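TSSL1 (PDB 4B62) probably ties the type VI secretion machinery of Pseudomonas aeruginosa to the cell wall, its OmpA-like peptidoglycan-binding module, the piece in this model, gripping the peptidoglycan. Local coordinates at residues 15-20 with 29-34; 35-40 with 148-153; 43-48 with 140-145; 75-80 with 118-123. One frame throughout, in Å; residues are numbered along the deposited sequence. Where two conformers were deposited one is given.

Contact 1. Residues 15-20 with 29-34; sequences RLARFL and VAVEDA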
loop_
_atom_site.group_PDB
_atom_site.type_symbol
_atom_site.label_atom_id
_atom_site.label_comp_id
_atom_site.label_asym_id
_atom_site.label_seq_id
_atom_site.Cartn_x
_atom_site.Cartn_y
_atom_site.Cartn_z
ATOM N N ARG A 15 -10.061 -2.297 13.218
ATOM C CA ARG A 15 -11.120 -2.220 12.203
ATOM C C ARG A 15 -11.009 -0.898 11.442
ATOM O O ARG A 15 -11.181 0.172 12.033
ATOM C CB ARG A 15 -12.504 -2.308 12.854
ATOM C CG ARG A 15 -12.835 -3.647 13.519
ATOM C CD ARG A 15 -14.240 -3.649 14.121
ATOM N NE ARG A 15 -14.370 -2.739 15.270
ATOM C CZ ARG A 15 -15.252 -1.739 15.383
ATOM N NH1 ARG A 15 -16.130 -1.477 14.417
ATOM N NH2 ARG A 15 -15.258 -0.990 16.481
ATOM N N LEU A 16 -10.721 -0.974 10.141
ATOM C CA LEU A 16 -10.541 0.226 9.316
ATOM C C LEU A 16 -11.610 0.480 8.253
ATOM O O LEU A 16 -11.736 1.617 7.818
ATOM C CB LEU A 16 -9.184 0.208 8.612
ATOM C CG LEU A 16 -7.921 0.254 9.471
ATOM C CD1 LEU A 16 -6.710 0.269 8.545
ATOM C CD2 LEU A 16 -7.896 1.442 10.436
ATOM N N ALA A 17 -12.359 -0.532 7.821
ATOM C CA ALA A 17 -13.309 -0.353 6.718
ATOM C C ALA A 17 -14.286 0.778 7.033
ATOM O O ALA A 17 -14.648 1.571 6.154
ATOM C CB ALA A 17 -14.054 -1.644 6.425
ATOM N N ARG A 18 -14.674 0.871 8.304
ATOM C CA ARG A 18 -15.578 1.910 8.774
ATOM C C ARG A 18 -15.081 3.340 8.551
ATOM O O ARG A 18 -15.880 4.269 8.585
ATOM C CB ARG A 18 -15.885 1.700 10.260
ATOM C CG ARG A 18 -14.691 1.883 11.189
ATOM C CD ARG A 18 -14.931 1.223 12.545
ATOM N NE ARG A 18 -13.674 1.073 13.290
ATOM C CZ ARG A 18 -13.412 1.563 14.504
ATOM N NH1 ARG A 18 -14.313 2.275 15.185
ATOM N NH2 ARG A 18 -12.214 1.345 15.043
ATOM N N PHE A 19 -13.776 3.521 8.340
ATOM C CA PHE A 19 -13.206 4.854 8.102
ATOM C C PHE A 19 -12.881 5.124 6.635
ATOM O O PHE A 19 -12.407 6.217 6.296
ATOM C CB PHE A 19 -11.921 5.027 8.897
ATOM C CG PHE A 19 -12.092 4.849 10.369
ATOM C CD1 PHE A 19 -12.990 5.636 11.071
ATOM C CD2 PHE A 19 -11.358 3.901 11.054
ATOM C CE1 PHE A 19 -13.156 5.480 12.432
ATOM C CE2 PHE A 19 -11.517 3.740 12.415
ATOM C CZ PHE A 19 -12.416 4.531 13.109
ATOM N N LEU A 20 -13.134 4.135 5.779
ATOM C CA LEU A 20 -12.728 4.189 4.381
ATOM C C LEU A 20 -13.875 3.851 3.418
ATOM O O LEU A 20 -13.657 3.338 2.317
ATOM C CB LEU A 20 -11.526 3.253 4.171
ATOM C CG LEU A 20 -10.243 3.666 4.910
ATOM C CD1 LEU A 20 -9.184 2.577 4.808
ATOM C CD2 LEU A 20 -9.689 4.995 4.415
ATOM N N VAL A 29 -9.566 1.276 -2.784
ATOM C CA VAL A 29 -8.918 0.357 -1.847
ATOM C C VAL A 29 -9.843 -0.807 -1.580
ATOM O O VAL A 29 -11.045 -0.737 -1.847
ATOM C CB VAL A 29 -8.568 1.023 -0.488
ATOM C CG1 VAL A 29 -7.835 2.339 -0.692
ATOM C CG2 VAL A 29 -9.803 1.230 0.381
ATOM N N ALA A 30 -9.257 -1.873 -1.038
ATOM C CA ALA A 30 -10.023 -2.949 -0.431
ATOM C C ALA A 30 -9.498 -3.164 0.980
ATOM O O ALA A 30 -8.306 -3.013 1.232
ATOM C CB ALA A 30 -9.927 -4.220 -1.260
ATOM N N VAL A 31 -10.392 -3.498 1.898
ATOM C CA VAL A 31 -10.027 -3.615 3.304
ATOM C C VAL A 31 -10.514 -4.949 3.843
ATOM O O VAL A 31 -11.690 -5.291 3.711
ATOM C CB VAL A 31 -10.623 -2.474 4.148
ATOM C CG1 VAL A 31 -10.227 -2.607 5.619
ATOM C CG2 VAL A 31 -10.184 -1.122 3.608
ATOM N N GLU A 32 -9.582 -5.698 4.417
ATOM C CA GLU A 32 -9.882 -6.922 5.152
ATOM C C GLU A 32 -9.744 -6.615 6.638
ATOM O O GLU A 32 -8.631 -6.378 7.108
ATOM C CB GLU A 32 -8.910 -8.039 4.744
ATOM C CG GLU A 32 -9.180 -9.361 5.455
ATOM C CD GLU A 32 -8.152 -10.474 5.215
ATOM O OE1 GLU A 32 -7.159 -10.291 4.468
ATOM O OE2 GLU A 32 -8.355 -11.564 5.806
ATOM N N ASP A 33 -10.860 -6.618 7.369
ATOM C CA ASP A 33 -10.845 -6.475 8.823
ATOM C C ASP A 33 -10.821 -7.889 9.393
ATOM O O ASP A 33 -11.855 -8.567 9.498
ATOM C CB ASP A 33 -12.054 -5.682 9.325
ATOM C CG ASP A 33 -11.966 -4.184 9.019
ATOM O OD1 ASP A 33 -10.848 -3.638 8.931
ATOM O OD2 ASP A 33 -13.030 -3.544 8.902
ATOM N N ALA A 34 -9.611 -8.333 9.706
ATOM C CA ALA A 34 -9.344 -9.695 10.172
ATOM C C ALA A 34 -9.279 -9.739 11.697
ATOM O O ALA A 34 -9.414 -8.714 12.376
ATOM C CB ALA A 34 -8.038 -10.191 9.571
HETATM O O HOH W 1 -14.481 -1.408 10.155
#
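Segment 15-20 turns over strand 30-33 with its short 3-10 turn, bringing the CA of Ala-17 to 5.8 Å from that of Val-31 and the CA of Arg-15 to 5.4 Å from that of Asp-33. This is one of the two outermost strands of the OmpA-like sheet, and the N-terminal loop lies against it just before helix 21-25. Asp-33 does the polar work with both carboxylate oxygens. Its OD1 takes the N-H of Leu-16 at 2.9 Å, nearly straight at 168° but tilted from the carboxylate plane, and also pairs with the hydroxyl of Ser-38 on the next strand. OD2 offers its syn lone pair to the N of Ala-17, a longer bond of 3.3 Å. Two successive amides at the start of the turn are thus held by one side chain. Two residues earlier on the strand, Val-31 splits its methyls between the turn and the start of the helix. CG1, anti to the backbone N (chi1 -180°), packs 4.0 Å from Ala-17 CB, while CG2 meets CD1 of Leu-20, the N-cap residue, at 4.0 Å, the two side chains crossing at about a right angle. Water 1 completes the junction: it accepts from the N of Arg-18 and donates to Asp-33 OD2.

Contact 2. Residues 35-40 with 148-153; sequences VDRSVV and EITVFA. With EDO (1,2-ethanediol), chain B.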
loop_
_atom_site.group_PDB
_atom_site.type_symbol
_atom_site.label_atom_id
_atom_site.label_comp_id
_atom_site.label_asym_id
_atom_site.label_seq_id
_atom_site.Cartn_x
_atom_site.Cartn_y
_atom_site.Cartn_z
ATOM N N VAL A 35 -9.073 -10.942 12.237
ATOM C CA VAL A 35 -9.108 -11.157 13.683
ATOM C C VAL A 35 -8.088 -10.316 14.468
ATOM O O VAL A 35 -8.370 -9.843 15.565
ATOM C CB VAL A 35 -8.954 -12.670 14.009
ATOM C CG1 VAL A 35 -7.609 -13.220 13.541
ATOM C CG2 VAL A 35 -9.155 -12.939 15.490
ATOM N N ASP A 36 -6.913 -10.114 13.879
ATOM C CA ASP A 36 -5.774 -9.515 14.569
ATOM C C ASP A 36 -5.086 -8.395 13.779
ATOM O O ASP A 36 -4.029 -7.915 14.186
ATOM C CB ASP A 36 -4.746 -10.629 14.848
ATOM C CG ASP A 36 -4.313 -11.392 13.579
ATOM O OD1 ASP A 36 -4.617 -10.984 12.435
ATOM O OD2 ASP A 36 -3.653 -12.434 13.729
ATOM N N ARG A 37 -5.690 -7.999 12.656
ATOM C CA ARG A 37 -5.091 -7.094 11.678
ATOM C C ARG A 37 -6.205 -6.512 10.839
ATOM O O ARG A 37 -7.214 -7.181 10.624
ATOM C CB ARG A 37 -4.222 -7.863 10.652
ATOM C CG ARG A 37 -2.881 -8.394 11.119
ATOM C CD ARG A 37 -2.279 -9.330 10.076
ATOM N NE ARG A 37 -2.982 -10.611 10.051
ATOM C CZ ARG A 37 -3.074 -11.434 9.001
ATOM N NH1 ARG A 37 -2.507 -11.162 7.828
ATOM N NH2 ARG A 37 -3.741 -12.565 9.132
ATOM N N SER A 38 -6.015 -5.285 10.356
ATOM C CA SER A 38 -6.786 -4.795 9.219
ATOM C C SER A 38 -5.788 -4.568 8.090
ATOM O O SER A 38 -4.747 -3.954 8.305
ATOM C CB SER A 38 -7.539 -3.518 9.573
ATOM O OG SER A 38 -8.349 -3.080 8.500
ATOM N N VAL A 39 -6.103 -5.091 6.906
ATOM C CA VAL A 39 -5.208 -5.009 5.756
ATOM C C VAL A 39 -5.868 -4.171 4.670
ATOM O O VAL A 39 -6.936 -4.527 4.157
ATOM C CB VAL A 39 -4.841 -6.402 5.197
ATOM C CG1 VAL A 39 -3.807 -6.256 4.082
ATOM C CG2 VAL A 39 -4.312 -7.303 6.314
ATOM N N VAL A 40 -5.221 -3.062 4.313
ATOM C CA VAL A 40 -5.706 -2.191 3.248
ATOM C C VAL A 40 -4.858 -2.458 2.011
ATOM O O VAL A 40 -3.648 -2.246 2.025
ATOM C CB VAL A 40 -5.603 -0.708 3.629
ATOM C CG1 VAL A 40 -6.210 0.157 2.528
ATOM C CG2 VAL A 40 -6.262 -0.438 4.975
ATOM N N GLU A 148 0.166 -3.479 0.394
ATOM C CA GLU A 148 -0.724 -3.957 1.429
ATOM C C GLU A 148 -0.283 -3.305 2.721
ATOM O O GLU A 148 0.856 -3.489 3.163
ATOM C CB GLU A 148 -0.701 -5.487 1.527
ATOM C CG GLU A 148 -1.270 -6.174 0.293
ATOM C CD GLU A 148 -1.424 -7.692 0.416
ATOM O OE1 GLU A 148 -1.237 -8.237 1.537
ATOM O OE2 GLU A 148 -1.740 -8.332 -0.626
ATOM N N ILE A 149 -1.188 -2.538 3.315
ATOM C CA ILE A 149 -0.919 -1.801 4.539
ATOM C C ILE A 149 -1.634 -2.540 5.681
ATOM O O ILE A 149 -2.861 -2.568 5.740
ATOM C CB ILE A 149 -1.435 -0.355 4.449
ATOM C CG1 ILE A 149 -0.784 0.372 3.271
ATOM C CG2 ILE A 149 -1.169 0.407 5.741
ATOM C CD1 ILE A 149 -1.443 1.687 2.906
ATOM N N THR A 150 -0.862 -3.159 6.566
ATOM C CA THR A 150 -1.416 -3.937 7.657
ATOM C C THR A 150 -1.283 -3.142 8.938
ATOM O O THR A 150 -0.178 -2.759 9.311
ATOM C CB THR A 150 -0.665 -5.273 7.800
ATOM O OG1 THR A 150 -0.896 -6.076 6.639
ATOM C CG2 THR A 150 -1.127 -6.041 9.021
ATOM N N VAL A 151 -2.410 -2.898 9.609
ATOM C CA VAL A 151 -2.397 -2.328 10.953
ATOM C C VAL A 151 -2.765 -3.456 11.912
ATOM O O VAL A 151 -3.778 -4.142 11.749
ATOM C CB VAL A 151 -3.319 -1.091 11.145
ATOM C CG1 VAL A 151 -4.779 -1.432 10.996
ATOM C CG2 VAL A 151 -3.086 -0.468 12.518
ATOM N N PHE A 152 -1.928 -3.610 12.916
ATOM C CA PHE A 152 -2.116 -4.604 13.956
ATOM C C PHE A 152 -2.973 -4.042 15.092
ATOM O O PHE A 152 -3.274 -2.865 15.137
ATOM C CB PHE A 152 -0.749 -5.040 14.479
ATOM C CG PHE A 152 0.100 -5.712 13.434
ATOM C CD1 PHE A 152 -0.020 -7.068 13.208
ATOM C CD2 PHE A 152 1.014 -5.001 12.665
ATOM C CE1 PHE A 152 0.757 -7.708 12.255
ATOM C CE2 PHE A 152 1.793 -5.628 11.703
ATOM C CZ PHE A 152 1.662 -6.983 11.499
ATOM N N ALA A 153 -3.378 -4.896 16.017
ATOM C CA ALA A 153 -4.205 -4.464 17.145
ATOM C C ALA A 153 -3.544 -3.368 17.980
ATOM O O ALA A 153 -2.331 -3.401 18.216
ATOM C CB ALA A 153 -4.534 -5.649 18.031
HETATM C C1 EDO B . -0.536 -9.116 5.564
HETATM O O1 EDO B . -1.055 -8.816 6.873
HETATM C C2 EDO B . -0.909 -10.515 5.075
HETATM O O2 EDO B . -2.335 -10.660 4.989
HETATM O O HOH W 2 -2.392 -7.679 16.285
#
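Strands 37-43 and 146-152 are antiparallel neighbours inside the five-stranded OmpA-like sheet, and here Ser-38 faces Val-151 and Val-40 faces Ile-149 in hydrogen-bonded pairs. The short strand axes run 161° apart. Val-40 N reaches Ile-149 O at 2.8 Å and the return bond from Ile-149 N to Val-40 O matches it; Ser-38 and Val-151 exchange a similar pair. Val-39 and Thr-150 form the non-hydrogen-bonded pair between them. Their side chains lie alongside each other, with Val-39 CG2 3.6 Å from Thr-150 OG1. On this same face Arg-37 runs beside Phe-152, its CG 3.8 Å from ring atom CD1, and the guanidinium and ring planes stand 29° apart. Thr-150 CG2, anti to its backbone N, touches Arg-37 CG at 3.6 Å and lies over the rim of one face of the Phe-152 ring. The arginine bends at chi3 (-73°), which lets NE form a salt bridge to Asp-36 OD1 at 2.9 Å while NH1 donates to O1 of a 1,2-ethanediol. That same diol oxygen is hydrogen-bonded to Thr-150 OG1 at 2.8 Å. The opposite face carries Val-40, Ile-149, Val-151 and Ser-38, whose hydroxyl is taken up by Asp-33. Alternation along the strands thus puts a mainly apolar set on one face and a mixed one on the other, where Arg-37 and Thr-150 hold one oxygen of a diol that probably came from the crystallisation liquor.

Contact 3. Residues 43-48 with 140-145; sequences RGDELF and GRARNR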
loop_
_atom_site.group_PDB
_atom_site.type_symbol
_atom_site.label_atom_id
_atom_site.label_comp_id
_atom_site.label_asym_id
_atom_site.label_seq_id
_atom_site.Cartn_x
_atom_site.Cartn_y
_atom_site.Cartn_z
ATOM N N ARG A 43 -3.962 -0.830 -5.151
ATOM C CA ARG A 43 -3.241 -1.005 -6.402
ATOM C C ARG A 43 -2.239 0.148 -6.567
ATOM O O ARG A 43 -2.546 1.313 -6.240
ATOM C CB ARG A 43 -4.195 -1.003 -7.605
ATOM C CG ARG A 43 -5.115 -2.209 -7.822
ATOM C CD ARG A 43 -5.878 -1.959 -9.129
ATOM N NE ARG A 43 -6.725 -3.032 -9.663
ATOM C CZ ARG A 43 -8.006 -3.239 -9.344
ATOM N NH1 ARG A 43 -8.612 -2.481 -8.435
ATOM N NH2 ARG A 43 -8.682 -4.233 -9.923
ATOM N N GLY A 44 -1.064 -0.163 -7.103
ATOM C CA GLY A 44 -0.066 0.876 -7.376
ATOM C C GLY A 44 -0.616 2.000 -8.239
ATOM O O GLY A 44 -0.229 3.151 -8.064
ATOM N N ASP A 45 -1.520 1.664 -9.163
ATOM C CA ASP A 45 -2.093 2.662 -10.069
ATOM C C ASP A 45 -2.870 3.752 -9.328
ATOM O O ASP A 45 -3.094 4.822 -9.885
ATOM C CB ASP A 45 -3.045 2.030 -11.098
ATOM C CG ASP A 45 -2.432 0.862 -11.857
ATOM O OD1 ASP A 45 -1.253 0.926 -12.262
ATOM O OD2 ASP A 45 -3.160 -0.133 -12.062
ATOM N N GLU A 46 -3.314 3.483 -8.102
ATOM C CA GLU A 46 -4.045 4.473 -7.306
ATOM C C GLU A 46 -3.141 5.495 -6.624
ATOM O O GLU A 46 -3.660 6.462 -6.074
ATOM C CB GLU A 46 -4.921 3.795 -6.245
ATOM C CG GLU A 46 -5.954 2.827 -6.804
ATOM C CD GLU A 46 -6.991 3.466 -7.702
ATOM O OE1 GLU A 46 -7.153 4.706 -7.662
ATOM O OE2 GLU A 46 -7.644 2.703 -8.443
ATOM N N LEU A 47 -1.821 5.262 -6.646
ATOM C CA LEU A 47 -0.852 6.076 -5.904
ATOM C C LEU A 47 0.272 6.648 -6.742
ATOM O O LEU A 47 0.667 7.792 -6.530
ATOM C CB LEU A 47 -0.243 5.239 -4.782
ATOM C CG LEU A 47 -1.223 4.874 -3.665
ATOM C CD1 LEU A 47 -0.564 3.839 -2.766
ATOM C CD2 LEU A 47 -1.696 6.077 -2.855
ATOM N N PHE A 48 0.807 5.834 -7.655
ATOM C CA PHE A 48 2.075 6.106 -8.316
ATOM C C PHE A 48 1.887 6.164 -9.827
ATOM O O PHE A 48 1.100 5.402 -10.390
ATOM C CB PHE A 48 3.085 4.967 -8.067
ATOM C CG PHE A 48 3.217 4.522 -6.627
ATOM C CD1 PHE A 48 3.889 5.285 -5.698
ATOM C CD2 PHE A 48 2.654 3.313 -6.211
ATOM C CE1 PHE A 48 3.997 4.867 -4.389
ATOM C CE2 PHE A 48 2.764 2.903 -4.904
ATOM C CZ PHE A 48 3.438 3.683 -4.000
ATOM N N GLY A 140 -4.785 -8.272 -14.512
ATOM C CA GLY A 140 -4.197 -9.052 -13.438
ATOM C C GLY A 140 -2.891 -8.454 -12.966
ATOM O O GLY A 140 -2.651 -8.349 -11.760
ATOM N N ARG A 141 -2.049 -8.040 -13.907
ATOM C CA ARG A 141 -0.807 -7.386 -13.520
ATOM C C ARG A 141 -1.068 -6.134 -12.681
ATOM O O ARG A 141 -0.345 -5.860 -11.720
ATOM C CB ARG A 141 0.054 -7.083 -14.756
ATOM C CG ARG A 141 0.577 -8.351 -15.425
ATOM C CD ARG A 141 1.557 -8.066 -16.528
ATOM N NE ARG A 141 0.992 -7.391 -17.694
ATOM C CZ ARG A 141 0.447 -7.999 -18.746
ATOM N NH1 ARG A 141 0.330 -9.324 -18.788
ATOM N NH2 ARG A 141 0.018 -7.268 -19.780
ATOM N N ALA A 142 -2.090 -5.358 -13.066
ATOM C CA ALA A 142 -2.435 -4.150 -12.339
ATOM C C ALA A 142 -2.914 -4.444 -10.921
ATOM O O ALA A 142 -2.709 -3.636 -10.031
ATOM C CB ALA A 142 -3.469 -3.337 -13.107
ATOM N N ARG A 143 -3.551 -5.599 -10.707
ATOM C CA ARG A 143 -3.931 -6.017 -9.350
ATOM C C ARG A 143 -2.701 -6.469 -8.532
ATOM O O ARG A 143 -2.656 -6.273 -7.310
ATOM C CB ARG A 143 -4.981 -7.131 -9.386
ATOM C CG ARG A 143 -6.337 -6.597 -9.789
ATOM C CD ARG A 143 -7.471 -7.569 -9.629
ATOM N NE ARG A 143 -7.527 -8.493 -10.747
ATOM C CZ ARG A 143 -7.588 -9.822 -10.640
ATOM N NH1 ARG A 143 -7.614 -10.413 -9.449
ATOM N NH2 ARG A 143 -7.627 -10.572 -11.741
ATOM N N ASN A 144 -1.707 -7.062 -9.190
ATOM C CA ASN A 144 -0.507 -7.525 -8.472
ATOM C C ASN A 144 0.395 -6.390 -8.022
ATOM O O ASN A 144 0.965 -6.443 -6.928
ATOM C CB ASN A 144 0.295 -8.521 -9.294
ATOM C CG ASN A 144 -0.364 -9.888 -9.334
ATOM O OD1 ASN A 144 -1.084 -10.242 -8.416
ATOM N ND2 ASN A 144 -0.134 -10.645 -10.405
ATOM N N ARG A 145 0.506 -5.352 -8.858
ATOM C CA ARG A 145 1.252 -4.145 -8.494
ATOM C C ARG A 145 0.443 -3.411 -7.435
ATOM O O ARG A 145 -0.611 -2.847 -7.729
ATOM C CB ARG A 145 1.470 -3.220 -9.704
ATOM C CG ARG A 145 2.218 -3.818 -10.871
ATOM C CD ARG A 145 2.615 -2.791 -11.904
ATOM N NE ARG A 145 1.493 -2.024 -12.432
ATOM C CZ ARG A 145 0.745 -2.371 -13.472
ATOM N NH1 ARG A 145 0.958 -3.494 -14.129
ATOM N NH2 ARG A 145 -0.243 -1.572 -13.849
HETATM O O HOH W 3 1.151 0.128 -10.524
#
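Arg-43 leaves the end of strand 37-43 and lies along the last turn of helix 138-144, next to Ala-142 and Arg-143. Its CB starts between two carbonyls, 3.9 Å from Ala-142 O and slightly farther from Arg-145 O. CG, beside the backbone N (chi1 -72°), comes to 3.6 Å of Ala-142 O, and CD stays close to the same oxygen as the chain runs on extended. NE then moves onto the aliphatic part of Arg-143, and NH2 ends 3.3 Å from Arg-143 CG. The two arginines point the same way with guanidinium planes 72° apart; Arg-43 was deposited in two conformers, so its contact with Arg-143 is that of one of them. At the next residue, Gly-44 N gives a nearly straight bond of 2.8 Å to Arg-145 O, arriving from above the carbonyl plane. Arg-145 bends at chi3 (-56°), and NH2 meets the syn lone pair of Asp-45 OD1 in a salt bridge of 3.1 Å in the guanidinium plane. Water 3 joins Arg-145 NE to the same OD1. Both links belong to one of two deposited conformers of Asp-45 and may not always be held. NH1 of Arg-145 pairs with Asp-84, and NH2 of Arg-143 with Glu-139. Asn-144 and Arg-145 open the Asn-Arg-Arg-Val sequence characteristic of OmpA-like domains. Two carboxylates, Asp-84 and, in this conformer, Asp-45, should offset the charge of Arg-145 and limit the turning of its guanidinium.

Contact 4. Residues 75-80 with 118-123; sequences GQVLVT and AGRFTA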
loop_
_atom_site.group_PDB
_atom_site.type_symbol
_atom_site.label_atom_id
_atom_site.label_comp_id
_atom_site.label_asym_id
_atom_site.label_seq_id
_atom_site.Cartn_x
_atom_site.Cartn_y
_atom_site.Cartn_z
ATOM N N GLY A 75 -2.309 0.745 16.257
ATOM C CA GLY A 75 -1.436 -0.408 16.122
ATOM C C GLY A 75 -0.202 -0.118 15.277
ATOM O O GLY A 75 -0.151 0.853 14.509
ATOM N N GLN A 76 0.804 -0.972 15.432
ATOM C CA GLN A 76 1.965 -1.012 14.543
ATOM C C GLN A 76 1.491 -1.222 13.094
ATOM O O GLN A 76 0.436 -1.827 12.873
ATOM C CB GLN A 76 2.867 -2.178 14.964
ATOM C CG GLN A 76 4.228 -2.252 14.280
ATOM C CD GLN A 76 5.200 -1.199 14.739
ATOM O OE1 GLN A 76 5.014 -0.591 15.789
ATOM N NE2 GLN A 76 6.270 -1.012 13.973
ATOM N N VAL A 77 2.270 -0.740 12.124
ATOM C CA VAL A 77 1.886 -0.830 10.724
ATOM C C VAL A 77 3.010 -1.398 9.880
ATOM O O VAL A 77 4.160 -0.959 9.963
ATOM C CB VAL A 77 1.462 0.541 10.154
ATOM C CG1 VAL A 77 1.090 0.407 8.684
ATOM C CG2 VAL A 77 0.288 1.081 10.949
ATOM N N LEU A 78 2.660 -2.396 9.071
ATOM C CA LEU A 78 3.564 -2.994 8.079
ATOM C C LEU A 78 3.048 -2.648 6.682
ATOM O O LEU A 78 1.847 -2.789 6.411
ATOM C CB LEU A 78 3.612 -4.514 8.263
ATOM C CG LEU A 78 4.300 -5.322 7.162
ATOM C CD1 LEU A 78 5.804 -5.096 7.187
ATOM C CD2 LEU A 78 3.940 -6.802 7.269
ATOM N N VAL A 79 3.956 -2.206 5.815
ATOM C CA VAL A 79 3.627 -1.966 4.423
ATOM C C VAL A 79 4.443 -2.923 3.560
ATOM O O VAL A 79 5.676 -2.865 3.569
ATOM C CB VAL A 79 3.918 -0.510 3.994
ATOM C CG1 VAL A 79 3.415 -0.280 2.576
ATOM C CG2 VAL A 79 3.293 0.472 4.959
ATOM N N THR A 80 3.770 -3.796 2.817
ATOM C CA THR A 80 4.455 -4.643 1.848
ATOM C C THR A 80 4.160 -4.130 0.446
ATOM O O THR A 80 3.037 -3.681 0.152
ATOM C CB THR A 80 4.074 -6.122 1.975
ATOM O OG1 THR A 80 2.679 -6.304 1.719
ATOM C CG2 THR A 80 4.428 -6.644 3.377
ATOM N N ALA A 118 7.157 7.843 14.866
ATOM C CA ALA A 118 8.436 7.348 14.355
ATOM C C ALA A 118 8.703 5.939 14.864
ATOM O O ALA A 118 8.755 5.706 16.063
ATOM C CB ALA A 118 9.560 8.284 14.781
ATOM N N GLY A 119 8.871 5.001 13.938
ATOM C CA GLY A 119 9.128 3.597 14.269
ATOM C C GLY A 119 7.888 2.725 14.173
ATOM O O GLY A 119 7.975 1.494 14.217
ATOM N N ARG A 120 6.734 3.363 14.011
ATOM C CA ARG A 120 5.454 2.678 13.876
ATOM C C ARG A 120 5.279 1.974 12.544
ATOM O O ARG A 120 4.514 1.027 12.463
ATOM C CB ARG A 120 4.327 3.683 14.071
ATOM C CG ARG A 120 2.930 3.129 13.929
ATOM C CD ARG A 120 1.877 4.151 14.304
ATOM N NE ARG A 120 0.565 3.546 14.199
ATOM C CZ ARG A 120 -0.590 4.195 14.096
ATOM N NH1 ARG A 120 -0.633 5.527 14.110
ATOM N NH2 ARG A 120 -1.707 3.496 13.978
ATOM N N PHE A 121 5.954 2.465 11.502
ATOM C CA PHE A 121 5.781 1.955 10.136
ATOM C C PHE A 121 7.059 1.328 9.644
ATOM O O PHE A 121 8.126 1.944 9.734
ATOM C CB PHE A 121 5.414 3.104 9.178
ATOM C CG PHE A 121 4.127 3.762 9.520
ATOM C CD1 PHE A 121 4.088 4.746 10.496
ATOM C CD2 PHE A 121 2.946 3.374 8.922
ATOM C CE1 PHE A 121 2.891 5.317 10.870
ATOM C CE2 PHE A 121 1.745 3.951 9.287
ATOM C CZ PHE A 121 1.720 4.930 10.256
ATOM N N THR A 122 6.961 0.115 9.124
ATOM C CA THR A 122 8.070 -0.474 8.412
ATOM C C THR A 122 7.579 -0.972 7.080
ATOM O O THR A 122 6.361 -1.125 6.862
ATOM C CB THR A 122 8.737 -1.612 9.188
ATOM O OG1 THR A 122 7.810 -2.689 9.345
ATOM C CG2 THR A 122 9.204 -1.130 10.556
ATOM N N ALA A 123 8.536 -1.216 6.200
ATOM C CA ALA A 123 8.262 -1.565 4.815
ATOM C C ALA A 123 9.125 -2.698 4.308
ATOM O O ALA A 123 10.277 -2.838 4.707
ATOM C CB ALA A 123 8.480 -0.355 3.922
HETATM O O HOH W 4 6.064 -2.357 11.378
#
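Arg-120 is extended all the way to its guanidinium, CG lying anti to the backbone N (chi1 179°), and this carries its tip to the carbonyl of Gly-75; Gln-76 starts in the same sense but folds at chi2 (73°), which turns its amide toward the carbonyl of Gly-119. The arginine grips Gly-75 O side-on with two nitrogens, NE at 2.8 Å and NH2 at 3.1 Å, the latter bond the more bent, the oxygen lying in the guanidinium plane. Gln-76 NE2 gives its N-H to a lone pair of Gly-119 O at 3.0 Å. From here strands 77-82 and 121-125 run parallel, as the two strands of a beta-alpha-beta crossover through helix 96-115. Val-77 N bonds to Arg-120 O, Thr-122 N to Val-77 O at 3.1 Å, and Val-79 N to Thr-122 O at 2.8 Å. Val-77 and Phe-121 point the same way from the sheet, and the valine CB packs tightly on ring atom CD2 at 3.4 Å; Leu-70 of helix 60-72 touches both. On the other face Leu-78 CD1 reaches Thr-122 OG1 at 3.8 Å. Water 4 links Gln-76 NE2, Val-77 O and Thr-122 OG1. Arg-120 also pairs with Asp-117 and with Leu-70 O, so a single guanidinium ties the start of both strands to the end of helix 60-72, and two carbonyls and a carboxylate should together stabilise its charge.

In the fold
Contacts 1, 2 and 4 share one mixed sheet, in the order 30-33, 37-43, 146-152, 77-82, 121-125. Contact 1 lies at one edge and contact 4 at the other, their centres about 17 Å apart; contact 2 lies between, about 9 Å from contact 1 and 10 Å from contact 4, touching both through backbone bonds such as Thr-150 N to Leu-78 O. Contact 3 sits across the chain's centre from contacts 2 and 4, where strand 37-43 ends and strand 146-152 is about to begin. Along the chain contact 1 closes first; contact 2 then spans contact 3, which spans contact 4. The C-terminal strand is thus inserted mid-sheet, joining the N-terminal hairpin to the beta-alpha-beta unit.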